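Xyloglucan-specific endo-beta-1,4-glucanase BoGH9A (Bacteroides ovatus, PDB 6DHT) cuts the beta-1,4-glucan backbone of xyloglucan internally, releasing xyloglucan oligosaccharides for uptake by a gut symbiont. Local coordinates at residues A[38-43]-A[71-76]; A[234-239]-A[265-270]. One frame throughout, in Å; residues are numbered along the deposited sequence.

Contact 1: residues A[38-43]-A[71-76]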
loop_
_atom_site.group_PDB
_atom_site.type_symbol
_atom_site.label_atom_id
_atom_site.label_comp_id
_atom_site.label_asym_id
_atom_site.label_seq_id
_atom_site.Cartn_x
_atom_site.Cartn_y
_atom_site.Cartn_z
ATOM N N GLY A 38 -23.606 11.664 21.000
ATOM C CA GLY A 38 -25.005 11.685 21.381
ATOM C C GLY A 38 -25.344 10.604 22.382
ATOM O O GLY A 38 -24.604 9.640 22.567
ATOM N N LYS A 39 -26.491 10.760 23.032
ATOM C CA LYS A 39 -26.946 9.800 24.015
ATOM C C LYS A 39 -27.734 8.687 23.328
ATOM O O LYS A 39 -28.742 8.943 22.671
ATOM C CB LYS A 39 -27.807 10.520 25.064
ATOM C CG LYS A 39 -28.086 9.693 26.316
ATOM C CD LYS A 39 -28.619 10.544 27.470
ATOM C CE LYS A 39 -29.038 9.684 28.665
ATOM N NZ LYS A 39 -28.067 8.584 28.965
ATOM N N VAL A 40 -27.251 7.453 23.469
ATOM C CA VAL A 40 -27.871 6.279 22.867
ATOM C C VAL A 40 -28.012 5.206 23.944
ATOM O O VAL A 40 -27.097 5.009 24.749
ATOM C CB VAL A 40 -27.005 5.737 21.688
ATOM C CG1 VAL A 40 -27.500 4.384 21.219
ATOM C CG2 VAL A 40 -27.028 6.725 20.545
ATOM N N GLU A 41 -29.145 4.512 23.962
ATOM C CA GLU A 41 -29.369 3.466 24.949
ATOM C C GLU A 41 -29.697 2.123 24.320
ATOM O O GLU A 41 -29.576 1.081 24.966
ATOM C CB GLU A 41 -30.489 3.889 25.904
ATOM C CG GLU A 41 -30.116 5.109 26.737
ATOM C CD GLU A 41 -31.223 5.562 27.668
ATOM O OE1 GLU A 41 -32.296 4.920 27.695
ATOM O OE2 GLU A 41 -31.013 6.569 28.378
ATOM N N GLU A 42 -30.097 2.149 23.056
ATOM C CA GLU A 42 -30.627 0.965 22.399
ATOM C C GLU A 42 -30.486 1.059 20.875
ATOM O O GLU A 42 -30.590 2.136 20.312
ATOM C CB GLU A 42 -32.097 0.866 22.779
ATOM C CG GLU A 42 -32.854 -0.276 22.198
ATOM C CD GLU A 42 -34.291 -0.276 22.686
ATOM O OE1 GLU A 42 -34.491 -0.173 23.915
ATOM O OE2 GLU A 42 -35.212 -0.357 21.847
ATOM N N PHE A 43 -30.253 -0.074 20.210
ATOM C CA PHE A 43 -30.360 -0.127 18.756
ATOM C C PHE A 43 -31.042 -1.398 18.307
ATOM O O PHE A 43 -31.122 -2.371 19.064
ATOM C CB PHE A 43 -28.980 0.009 18.078
ATOM C CG PHE A 43 -28.118 -1.226 18.161
ATOM C CD1 PHE A 43 -27.335 -1.473 19.277
ATOM C CD2 PHE A 43 -28.094 -2.129 17.114
ATOM C CE1 PHE A 43 -26.544 -2.616 19.349
ATOM C CE2 PHE A 43 -27.296 -3.262 17.172
ATOM C CZ PHE A 43 -26.529 -3.503 18.290
ATOM N N THR A 71 -19.102 11.459 23.077
ATOM C CA THR A 71 -19.370 10.129 23.589
ATOM C C THR A 71 -19.562 9.204 22.397
ATOM O O THR A 71 -20.481 9.389 21.599
ATOM C CB THR A 71 -20.655 10.068 24.448
ATOM O OG1 THR A 71 -20.476 10.847 25.640
ATOM C CG2 THR A 71 -20.988 8.643 24.855
ATOM N N ARG A 72 -18.694 8.202 22.275
ATOM C CA ARG A 72 -18.809 7.225 21.204
ATOM C C ARG A 72 -19.453 5.954 21.744
ATOM O O ARG A 72 -18.957 5.374 22.704
ATOM C CB ARG A 72 -17.415 6.938 20.650
ATOM C CG ARG A 72 -16.966 7.889 19.575
ATOM C CD ARG A 72 -16.799 9.353 20.005
ATOM N NE ARG A 72 -16.342 10.133 18.857
ATOM C CZ ARG A 72 -15.101 10.578 18.670
ATOM N NH1 ARG A 72 -14.783 11.199 17.547
ATOM N NH2 ARG A 72 -14.161 10.419 19.596
ATOM N N THR A 73 -20.541 5.498 21.124
ATOM C CA THR A 73 -21.286 4.343 21.611
ATOM C C THR A 73 -21.125 3.166 20.652
ATOM O O THR A 73 -21.397 3.283 19.463
ATOM C CB THR A 73 -22.792 4.677 21.770
ATOM O OG1 THR A 73 -22.922 5.858 22.567
ATOM C CG2 THR A 73 -23.558 3.528 22.410
ATOM N N THR A 74 -20.716 2.028 21.197
ATOM C CA THR A 74 -20.506 0.826 20.407
ATOM C C THR A 74 -21.784 0.021 20.266
ATOM O O THR A 74 -22.475 -0.266 21.257
ATOM C CB THR A 74 -19.402 0.005 21.058
ATOM O OG1 THR A 74 -18.179 0.742 20.970
ATOM C CG2 THR A 74 -19.244 -1.371 20.392
ATOM N N LEU A 75 -22.094 -0.338 19.026
ATOM C CA LEU A 75 -23.235 -1.159 18.684
ATOM C C LEU A 75 -22.735 -2.474 18.103
ATOM O O LEU A 75 -22.221 -2.484 16.986
ATOM C CB LEU A 75 -24.077 -0.435 17.638
ATOM C CG LEU A 75 -24.307 1.054 17.885
ATOM C CD1 LEU A 75 -25.181 1.630 16.785
ATOM C CD2 LEU A 75 -24.959 1.334 19.275
ATOM N N ASP A 76 -22.879 -3.566 18.845
ATOM C CA ASP A 76 -22.347 -4.875 18.445
ATOM C C ASP A 76 -23.478 -5.829 18.057
ATOM O O ASP A 76 -24.212 -6.322 18.927
ATOM C CB ASP A 76 -21.525 -5.464 19.596
ATOM C CG ASP A 76 -20.764 -6.735 19.195
ATOM O OD1 ASP A 76 -21.093 -7.370 18.163
ATOM O OD2 ASP A 76 -19.863 -7.132 19.960
HETATM O O HOH W 1 -22.878 7.989 21.018
HETATM O O HOH W 2 -21.357 13.310 22.632
#
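F43 lays one face of its phenyl ring over the CB of L75, a CH-pi contact in which that carbon sits 3.8 Å from the ring centroid of F43, only 16° off the ring normal. With chi1 at 75°, CG lies between the backbone N and the carbonyl carbon, and the ring reaches across to strand 72-76. F43 CD1 meets L75 CD2 at 3.7 Å, while the far end of the ring, CZ, comes 3.7 Å from the backbone N of D76. V40 continues the apolar layer, its CB packing 4.2 Å from T73 CG2. Here the two sheets of the Ig-like domain face each other, strand 42-47 belonging to one and 72-76 to the other; V90 and L88 of strand 84-90 add to the same core. Were F43 replaced by an alanine, the loss of the ring would probably open a gap over L75 and leave its CB without the CH-pi partner. Toward G38 the filling turns polar: one water lies within hydrogen-bonding distance of G38 O, T71 O and T73 OG1, the last 2.6 Å from its oxygen, though it need not serve all of them at once, and a second accepts from the backbone N of G38 and T71. No direct hydrogen bond crosses, so apolar packing and bridging water join the two segments.

Contact 2: residues A[234-239]-A[265-270]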
loop_
_atom_site.group_PDB
_atom_site.type_symbol
_atom_site.label_atom_id
_atom_site.label_comp_id
_atom_site.label_asym_id
_atom_site.label_seq_id
_atom_site.Cartn_x
_atom_site.Cartn_y
_atom_site.Cartn_z
ATOM N N GLY A 234 26.293 -1.225 -12.527
ATOM C CA GLY A 234 25.185 -1.892 -11.840
ATOM C C GLY A 234 24.376 -1.001 -10.906
ATOM O O GLY A 234 23.389 -1.453 -10.325
ATOM N N GLY A 235 24.781 0.255 -10.744
ATOM C CA GLY A 235 24.071 1.174 -9.874
ATOM C C GLY A 235 22.739 1.589 -10.474
ATOM O O GLY A 235 22.481 1.372 -11.660
ATOM N N VAL A 236 21.875 2.120 -9.625
ATOM C CA VAL A 236 20.485 2.417 -9.995
ATOM C C VAL A 236 20.171 3.870 -9.652
ATOM O O VAL A 236 20.371 4.302 -8.523
ATOM C CB VAL A 236 19.509 1.448 -9.283
ATOM C CG1 VAL A 236 18.048 1.742 -9.657
ATOM C CG2 VAL A 236 19.847 0.030 -9.627
ATOM N N TYR A 237 19.698 4.622 -10.650
ATOM C CA TYR A 237 19.353 6.030 -10.480
ATOM C C TYR A 237 18.186 6.117 -9.512
ATOM O O TYR A 237 17.279 5.285 -9.568
ATOM C CB TYR A 237 18.987 6.649 -11.840
ATOM C CG TYR A 237 20.057 6.430 -12.899
ATOM C CD1 TYR A 237 21.315 7.003 -12.766
ATOM C CD2 TYR A 237 19.799 5.683 -14.019
ATOM C CE1 TYR A 237 22.288 6.804 -13.726
ATOM C CE2 TYR A 237 20.761 5.472 -14.979
ATOM C CZ TYR A 237 22.002 6.034 -14.822
ATOM O OH TYR A 237 22.940 5.805 -15.797
ATOM N N HIS A 238 18.214 7.098 -8.618
ATOM C CA HIS A 238 17.222 7.205 -7.542
ATOM C C HIS A 238 15.813 7.401 -8.082
ATOM O O HIS A 238 14.862 6.775 -7.594
ATOM C CB HIS A 238 17.614 8.346 -6.608
ATOM C CG HIS A 238 16.880 8.382 -5.302
ATOM N ND1 HIS A 238 17.076 7.460 -4.290
ATOM C CD2 HIS A 238 15.976 9.263 -4.824
ATOM C CE1 HIS A 238 16.330 7.775 -3.254
ATOM N NE2 HIS A 238 15.643 8.864 -3.551
ATOM N N LYS A 239 15.650 8.285 -9.062
ATOM C CA LYS A 239 14.330 8.571 -9.612
ATOM C C LYS A 239 14.442 9.146 -11.026
ATOM O O LYS A 239 15.540 9.544 -11.476
ATOM C CB LYS A 239 13.570 9.525 -8.702
ATOM C CG LYS A 239 14.300 10.861 -8.478
ATOM C CD LYS A 239 13.477 11.803 -7.620
ATOM C CE LYS A 239 14.271 13.046 -7.214
ATOM N NZ LYS A 239 13.464 14.027 -6.459
ATOM N N VAL A 265 22.179 4.192 -2.671
ATOM C CA VAL A 265 22.345 2.860 -2.112
ATOM C C VAL A 265 20.975 2.233 -1.864
ATOM O O VAL A 265 20.790 1.039 -2.105
ATOM C CB VAL A 265 23.189 2.901 -0.815
ATOM C CG1 VAL A 265 22.514 3.702 0.278
ATOM C CG2 VAL A 265 23.531 1.515 -0.358
ATOM N N THR A 266 20.016 3.052 -1.447
ATOM C CA THR A 266 18.666 2.551 -1.171
ATOM C C THR A 266 17.942 2.176 -2.473
ATOM O O THR A 266 17.264 1.157 -2.544
ATOM C CB THR A 266 17.871 3.568 -0.377
ATOM O OG1 THR A 266 18.039 4.859 -0.975
ATOM C CG2 THR A 266 18.358 3.608 1.051
ATOM N N ALA A 267 18.097 2.971 -3.519
ATOM C CA ALA A 267 17.560 2.573 -4.819
ATOM C C ALA A 267 18.129 1.244 -5.285
ATOM O O ALA A 267 17.405 0.361 -5.765
ATOM C CB ALA A 267 17.802 3.658 -5.862
ATOM N N ALA A 268 19.448 1.108 -5.178
ATOM C CA ALA A 268 20.100 -0.103 -5.599
ATOM C C ALA A 268 19.595 -1.311 -4.813
ATOM O O ALA A 268 19.351 -2.358 -5.389
ATOM C CB ALA A 268 21.605 0.030 -5.448
ATOM N N LEU A 269 19.453 -1.138 -3.505
ATOM C CA LEU A 269 19.019 -2.252 -2.661
ATOM C C LEU A 269 17.532 -2.604 -2.831
ATOM O O LEU A 269 17.187 -3.778 -2.887
ATOM C CB LEU A 269 19.343 -1.979 -1.204
ATOM C CG LEU A 269 20.847 -2.005 -0.917
ATOM C CD1 LEU A 269 21.113 -1.463 0.441
ATOM C CD2 LEU A 269 21.385 -3.414 -1.038
ATOM N N ASP A 270 16.661 -1.600 -2.900
ATOM C CA ASP A 270 15.236 -1.899 -3.109
ATOM C C ASP A 270 15.043 -2.522 -4.498
ATOM O O ASP A 270 14.258 -3.453 -4.678
ATOM C CB ASP A 270 14.406 -0.647 -2.978
ATOM C CG ASP A 270 14.313 -0.156 -1.549
ATOM O OD1 ASP A 270 14.480 -0.974 -0.624
ATOM O OD2 ASP A 270 14.090 1.063 -1.325
#
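The backbone of 234-239, an irregular run leading into strand 239-241, passes against the first turn of helix 265-281, approaching to 5.1 Å between the CA atoms of V236 and A268 and 5.4 Å between those of H238 and A267. This is loop-on-helix packing in the catalytic domain of family 9, an (alpha/alpha)6 barrel. The small residues A267 and A268 allow the close approach: A267 CB lies 3.8 Å from V236 O and 4.0 Å from H238 CA. V236 rests on A268, its CG2 4.0 Å from A268 CA, while its other methyl, CG1, turns to A267. H238 swings its ring toward the helix start, CG anti to the backbone N (chi1 -167°). Both ring nitrogens of this buried histidine have partners, ND1 in S264 OG and NE2 in E332 O, and Y315 stacks on the ring, which together should fix its rotation. S264 also bonds the backbone N of A267, so one hydroxyl ties the imidazole to the helix. No hydrogen bond joins the two segments directly. T266 OG1 lies at the imidazole edge, near the ring plane, 4.1 Å from H238 CE1.

How the contacts relate
Contact 1 belongs to the N-terminal Ig-like domain and contact 2 to the glycosyl hydrolase family 9 domain, and they follow one another along the chain. Their centres are 52 Å apart, on opposite sides of the chain's centre, and their nearest atoms are still about 36 Å apart. Contact 1 is partly buried and lies far from the catalytic residues and the metal ions. Contact 2 is fully buried and is the one near the chemistry: the H238 side chain is about 11 Å from that of D171, the predicted nucleophile, and the T266 side chain about 5 Å from a bound calcium ion.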